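Local atomic coordinates of alanine racemase (Enterococcus faecalis, PDB entry 3E6E), a protein that belongs to the alanine racemase family, built from an N-terminal alpha/beta barrel and a C-terminal beta domain. Residues A[75-86]-A[97-105]. The protein carries 1 engineered substitution. Numbering follows the deposited sequence.
Sequences REAGVQDPILIL and LIQYDLSVT. With DCS (D-[3-hydroxy-2-methyl-5-phosphonooxymethyl-pyridin-4-ylmethyl]-N,O-cycloserylamide), chain D.
With chi1 at -78° and a second bend in the same sense at chi2 (-37°), the side chain of Arg-75 runs past Tyr-100, its CB meeting the ring edge at CD2 (3.4 Å), and carries the guanidinium to the end of helix 94-99. There NE gives a nearly straight bond to Tyr-100 O (2.9 Å, 163° at the hydrogen), with the oxygen close to the guanidinium plane. NH2 reaches Asp-101 O (3.0 Å) from above that carbonyl's plane, by a more bent bond. The third nitrogen, NH1, turns back to Val-79 O, so one cation ties the loop after its own helix to the turn after the next. That turn is a Schellman motif with Asp-101 at positive phi; the Asp-101 carboxylate makes its salt bridge with Arg-128 instead. Near NE, Leu-102 CD2 packs on Ile-83 CB (3.7 Å), the two side chains lying side by side.

Past this pair both segments become barrel strands: 83-85 and 103-106 are parallel neighbours joined through helix 94-99, a beta-alpha-beta unit of the TIM-type domain. Ser-103 bridges them with both backbone groups, N to Ile-83 O and O to Ile-85 N, each 2.9 Å. Its side chain shares a face with Leu-84, and its hydroxyl bonds to Glu-164. On the helix-facing side, Ile-85 CD1 approaches Leu-97 CD2 across the crossover and Ile-85 also touches Leu-68. Further along, Thr-105 OG1, beside its own backbone N, is modelled 2.5 Å from Ile-85 O, shorter than a normal hydrogen bond, so the exact geometry there is doubtful. Next in sequence, Leu-86 points away from strand 103-106 and sets CD1 against the pyridine ring of DCS, 3.6 Å from its C2.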
loop_
_atom_site.group_PDB
_atom_site.type_symbol
_atom_site.label_atom_id
_atom_site.label_comp_id
_atom_site.label_asym_id
_atom_site.label_seq_id
_atom_site.Cartn_x
_atom_site.Cartn_y
_atom_site.Cartn_z
ATOM N N ARG A 75 17.592 -13.478 -8.587
ATOM C CA ARG A 75 18.296 -14.595 -9.177
ATOM C C ARG A 75 17.489 -15.175 -10.324
ATOM O O ARG A 75 18.002 -15.319 -11.437
ATOM C CB ARG A 75 18.588 -15.676 -8.130
ATOM C CG ARG A 75 19.764 -15.363 -7.200
ATOM C CD ARG A 75 20.905 -14.650 -7.921
ATOM N NE ARG A 75 22.173 -14.809 -7.210
ATOM C CZ ARG A 75 23.228 -14.009 -7.346
ATOM N NH1 ARG A 75 23.181 -12.963 -8.168
ATOM N NH2 ARG A 75 24.340 -14.269 -6.671
ATOM N N GLU A 76 16.226 -15.499 -10.051
ATOM C CA GLU A 76 15.349 -16.060 -11.070
ATOM C C GLU A 76 15.245 -15.149 -12.287
ATOM O O GLU A 76 14.954 -15.605 -13.390
ATOM C CB GLU A 76 13.958 -16.311 -10.487
ATOM C CG GLU A 76 13.845 -17.608 -9.699
ATOM C CD GLU A 76 12.546 -17.719 -8.921
ATOM O OE1 GLU A 76 12.395 -18.700 -8.158
ATOM O OE2 GLU A 76 11.676 -16.829 -9.065
ATOM N N ALA A 77 15.510 -13.866 -12.087
ATOM C CA ALA A 77 15.427 -12.894 -13.165
ATOM C C ALA A 77 16.647 -12.890 -14.061
ATOM O O ALA A 77 16.616 -12.305 -15.142
ATOM C CB ALA A 77 15.203 -11.497 -12.590
ATOM N N GLY A 78 17.727 -13.522 -13.609
ATOM C CA GLY A 78 18.936 -13.565 -14.412
ATOM C C GLY A 78 20.042 -12.645 -13.930
ATOM O O GLY A 78 21.014 -12.423 -14.638
ATOM N N VAL A 79 19.895 -12.082 -12.737
ATOM C CA VAL A 79 20.944 -11.225 -12.200
ATOM C C VAL A 79 22.011 -12.161 -11.647
ATOM O O VAL A 79 21.715 -13.024 -10.820
ATOM C CB VAL A 79 20.429 -10.325 -11.062
ATOM C CG1 VAL A 79 21.594 -9.551 -10.447
ATOM C CG2 VAL A 79 19.386 -9.364 -11.600
ATOM N N GLN A 80 23.245 -11.992 -12.112
ATOM C CA GLN A 80 24.346 -12.852 -11.689
ATOM C C GLN A 80 25.324 -12.135 -10.788
ATOM O O GLN A 80 26.300 -12.723 -10.343
ATOM C CB GLN A 80 25.088 -13.395 -12.909
ATOM C CG GLN A 80 24.209 -14.175 -13.861
ATOM C CD GLN A 80 24.926 -14.526 -15.148
ATOM O OE1 GLN A 80 24.319 -14.556 -16.223
ATOM N NE2 GLN A 80 26.227 -14.798 -15.051
ATOM N N ASP A 81 25.064 -10.866 -10.518
ATOM C CA ASP A 81 25.944 -10.089 -9.663
ATOM C C ASP A 81 25.649 -10.391 -8.198
ATOM O O ASP A 81 24.669 -11.058 -7.869
ATOM C CB ASP A 81 25.754 -8.587 -9.911
ATOM C CG ASP A 81 25.543 -8.254 -11.373
ATOM O OD1 ASP A 81 24.393 -8.414 -11.850
ATOM O OD2 ASP A 81 26.524 -7.841 -12.039
ATOM N N PRO A 82 26.510 -9.908 -7.296
ATOM C CA PRO A 82 26.327 -10.125 -5.861
ATOM C C PRO A 82 25.018 -9.517 -5.393
ATOM O O PRO A 82 24.686 -8.391 -5.763
ATOM C CB PRO A 82 27.521 -9.404 -5.251
ATOM C CG PRO A 82 28.577 -9.561 -6.304
ATOM C CD PRO A 82 27.813 -9.269 -7.566
ATOM N N ILE A 83 24.286 -10.270 -4.579
ATOM C CA ILE A 83 23.016 -9.822 -4.029
ATOM C C ILE A 83 23.090 -9.886 -2.512
ATOM O O ILE A 83 23.064 -10.966 -1.926
ATOM C CB ILE A 83 21.842 -10.718 -4.478
ATOM C CG1 ILE A 83 21.689 -10.685 -6.003
ATOM C CG2 ILE A 83 20.575 -10.258 -3.808
ATOM C CD1 ILE A 83 20.581 -11.592 -6.529
ATOM N N LEU A 84 23.181 -8.731 -1.869
ATOM C CA LEU A 84 23.246 -8.698 -0.413
ATOM C C LEU A 84 21.895 -8.426 0.253
ATOM O O LEU A 84 21.180 -7.493 -0.112
ATOM C CB LEU A 84 24.240 -7.634 0.049
ATOM C CG LEU A 84 24.061 -7.182 1.497
ATOM C CD1 LEU A 84 24.237 -8.344 2.440
ATOM C CD2 LEU A 84 25.039 -6.077 1.796
ATOM N N ILE A 85 21.564 -9.255 1.235
ATOM C CA ILE A 85 20.339 -9.105 1.987
ATOM C C ILE A 85 20.756 -8.269 3.182
ATOM O O ILE A 85 21.586 -8.697 3.987
ATOM C CB ILE A 85 19.799 -10.465 2.457
ATOM C CG1 ILE A 85 19.526 -11.359 1.245
ATOM C CG2 ILE A 85 18.515 -10.271 3.259
ATOM C CD1 ILE A 85 18.961 -12.721 1.603
ATOM N N LEU A 86 20.179 -7.073 3.273
ATOM C CA LEU A 86 20.482 -6.102 4.325
ATOM C C LEU A 86 20.045 -6.409 5.748
ATOM O O LEU A 86 20.567 -5.802 6.681
ATOM C CB LEU A 86 19.927 -4.729 3.942
ATOM C CG LEU A 86 20.557 -4.067 2.725
ATOM C CD1 LEU A 86 19.795 -2.792 2.383
ATOM C CD2 LEU A 86 22.022 -3.780 3.013
ATOM N N LEU A 97 20.392 -19.669 0.912
ATOM C CA LEU A 97 21.451 -18.676 0.765
ATOM C C LEU A 97 22.559 -19.263 -0.115
ATOM O O LEU A 97 23.050 -18.612 -1.049
ATOM C CB LEU A 97 22.014 -18.313 2.134
ATOM C CG LEU A 97 20.997 -17.674 3.077
ATOM C CD1 LEU A 97 21.587 -17.480 4.460
ATOM C CD2 LEU A 97 20.571 -16.344 2.501
ATOM N N ILE A 98 22.941 -20.502 0.196
ATOM C CA ILE A 98 23.968 -21.227 -0.544
ATOM C C ILE A 98 23.449 -21.504 -1.959
ATOM O O ILE A 98 24.176 -21.351 -2.951
ATOM C CB ILE A 98 24.304 -22.587 0.167
ATOM C CG1 ILE A 98 24.880 -22.327 1.571
ATOM C CG2 ILE A 98 25.266 -23.418 -0.671
ATOM C CD1 ILE A 98 26.161 -21.508 1.604
ATOM N N GLN A 99 22.181 -21.896 -2.045
ATOM C CA GLN A 99 21.570 -22.206 -3.329
ATOM C C GLN A 99 21.664 -21.040 -4.317
ATOM O O GLN A 99 22.092 -21.220 -5.460
ATOM C CB GLN A 99 20.111 -22.608 -3.126
ATOM C CG GLN A 99 19.554 -23.476 -4.250
ATOM C CD GLN A 99 18.053 -23.748 -4.112
ATOM O OE1 GLN A 99 17.577 -24.207 -3.070
ATOM N NE2 GLN A 99 17.306 -23.469 -5.179
ATOM N N TYR A 100 21.287 -19.843 -3.875
ATOM C CA TYR A 100 21.322 -18.665 -4.745
ATOM C C TYR A 100 22.560 -17.792 -4.555
ATOM O O TYR A 100 22.573 -16.639 -4.980
ATOM C CB TYR A 100 20.071 -17.805 -4.514
ATOM C CG TYR A 100 18.765 -18.507 -4.825
ATOM C CD1 TYR A 100 18.179 -19.376 -3.910
ATOM C CD2 TYR A 100 18.140 -18.336 -6.063
ATOM C CE1 TYR A 100 17.005 -20.061 -4.220
ATOM C CE2 TYR A 100 16.969 -19.018 -6.386
ATOM C CZ TYR A 100 16.407 -19.882 -5.465
ATOM O OH TYR A 100 15.274 -20.600 -5.813
ATOM N N ASP A 101 23.596 -18.352 -3.936
ATOM C CA ASP A 101 24.847 -17.641 -3.651
ATOM C C ASP A 101 24.570 -16.202 -3.281
ATOM O O ASP A 101 25.031 -15.270 -3.936
ATOM C CB ASP A 101 25.809 -17.671 -4.843
ATOM C CG ASP A 101 27.215 -17.191 -4.469
ATOM O OD1 ASP A 101 27.886 -17.863 -3.655
ATOM O OD2 ASP A 101 27.649 -16.137 -4.981
ATOM N N LEU A 102 23.813 -16.024 -2.213
ATOM C CA LEU A 102 23.473 -14.690 -1.767
ATOM C C LEU A 102 24.314 -14.289 -0.571
ATOM O O LEU A 102 24.739 -15.127 0.223
ATOM C CB LEU A 102 22.004 -14.652 -1.379
ATOM C CG LEU A 102 21.092 -15.229 -2.452
ATOM C CD1 LEU A 102 19.760 -15.579 -1.840
ATOM C CD2 LEU A 102 20.945 -14.231 -3.581
ATOM N N SER A 103 24.566 -12.997 -0.454
ATOM C CA SER A 103 25.310 -12.497 0.682
ATOM C C SER A 103 24.275 -12.154 1.754
ATOM O O SER A 103 23.201 -11.642 1.446
ATOM C CB SER A 103 26.102 -11.264 0.282
ATOM O OG SER A 103 27.063 -11.601 -0.704
ATOM N N VAL A 104 24.598 -12.452 3.005
ATOM C CA VAL A 104 23.684 -12.194 4.110
ATOM C C VAL A 104 24.287 -11.293 5.171
ATOM O O VAL A 104 25.506 -11.240 5.352
ATOM C CB VAL A 104 23.260 -13.500 4.815
ATOM C CG1 VAL A 104 22.661 -14.469 3.808
ATOM C CG2 VAL A 104 24.462 -14.126 5.512
ATOM N N THR A 105 23.416 -10.593 5.882
ATOM C CA THR A 105 23.852 -9.717 6.950
ATOM C C THR A 105 23.840 -10.552 8.212
ATOM O O THR A 105 23.044 -11.470 8.338
ATOM C CB THR A 105 22.892 -8.520 7.103
ATOM O OG1 THR A 105 22.865 -7.784 5.871
ATOM C CG2 THR A 105 23.343 -7.604 8.236
HETATM N N1 DCS D . 21.579 0.587 3.396
HETATM C C2 DCS D . 20.722 0.033 4.402
HETATM C C2A DCS D . 21.269 -0.885 5.479
HETATM C C3 DCS D . 19.366 0.376 4.355
HETATM O O3 DCS D . 18.490 -0.106 5.264
HETATM C C4 DCS D . 18.903 1.262 3.299
HETATM C C4A DCS D . 17.438 1.648 3.241
HETATM C C5 DCS D . 19.866 1.774 2.321
HETATM C C6 DCS D . 21.167 1.422 2.396
HETATM C C5A DCS D . 19.484 2.703 1.196
HETATM O O4P DCS D . 19.087 3.958 1.756
HETATM P P DCS D . 18.606 5.228 0.924
HETATM O O1P DCS D . 19.720 5.615 0.079
HETATM O O2P DCS D . 17.425 4.864 0.148
HETATM O O3P DCS D . 18.299 6.287 1.879
HETATM N N DCS D . 17.018 2.316 4.537
HETATM C CA DCS D . 15.702 2.764 4.723
HETATM C C DCS D . 14.712 2.119 5.523
HETATM O O DCS D . 14.874 0.948 6.204
HETATM N ND DCS D . 13.619 2.840 5.496
HETATM O OG DCS D . 13.841 3.946 4.701
HETATM C CB DCS D . 15.106 3.892 4.233
#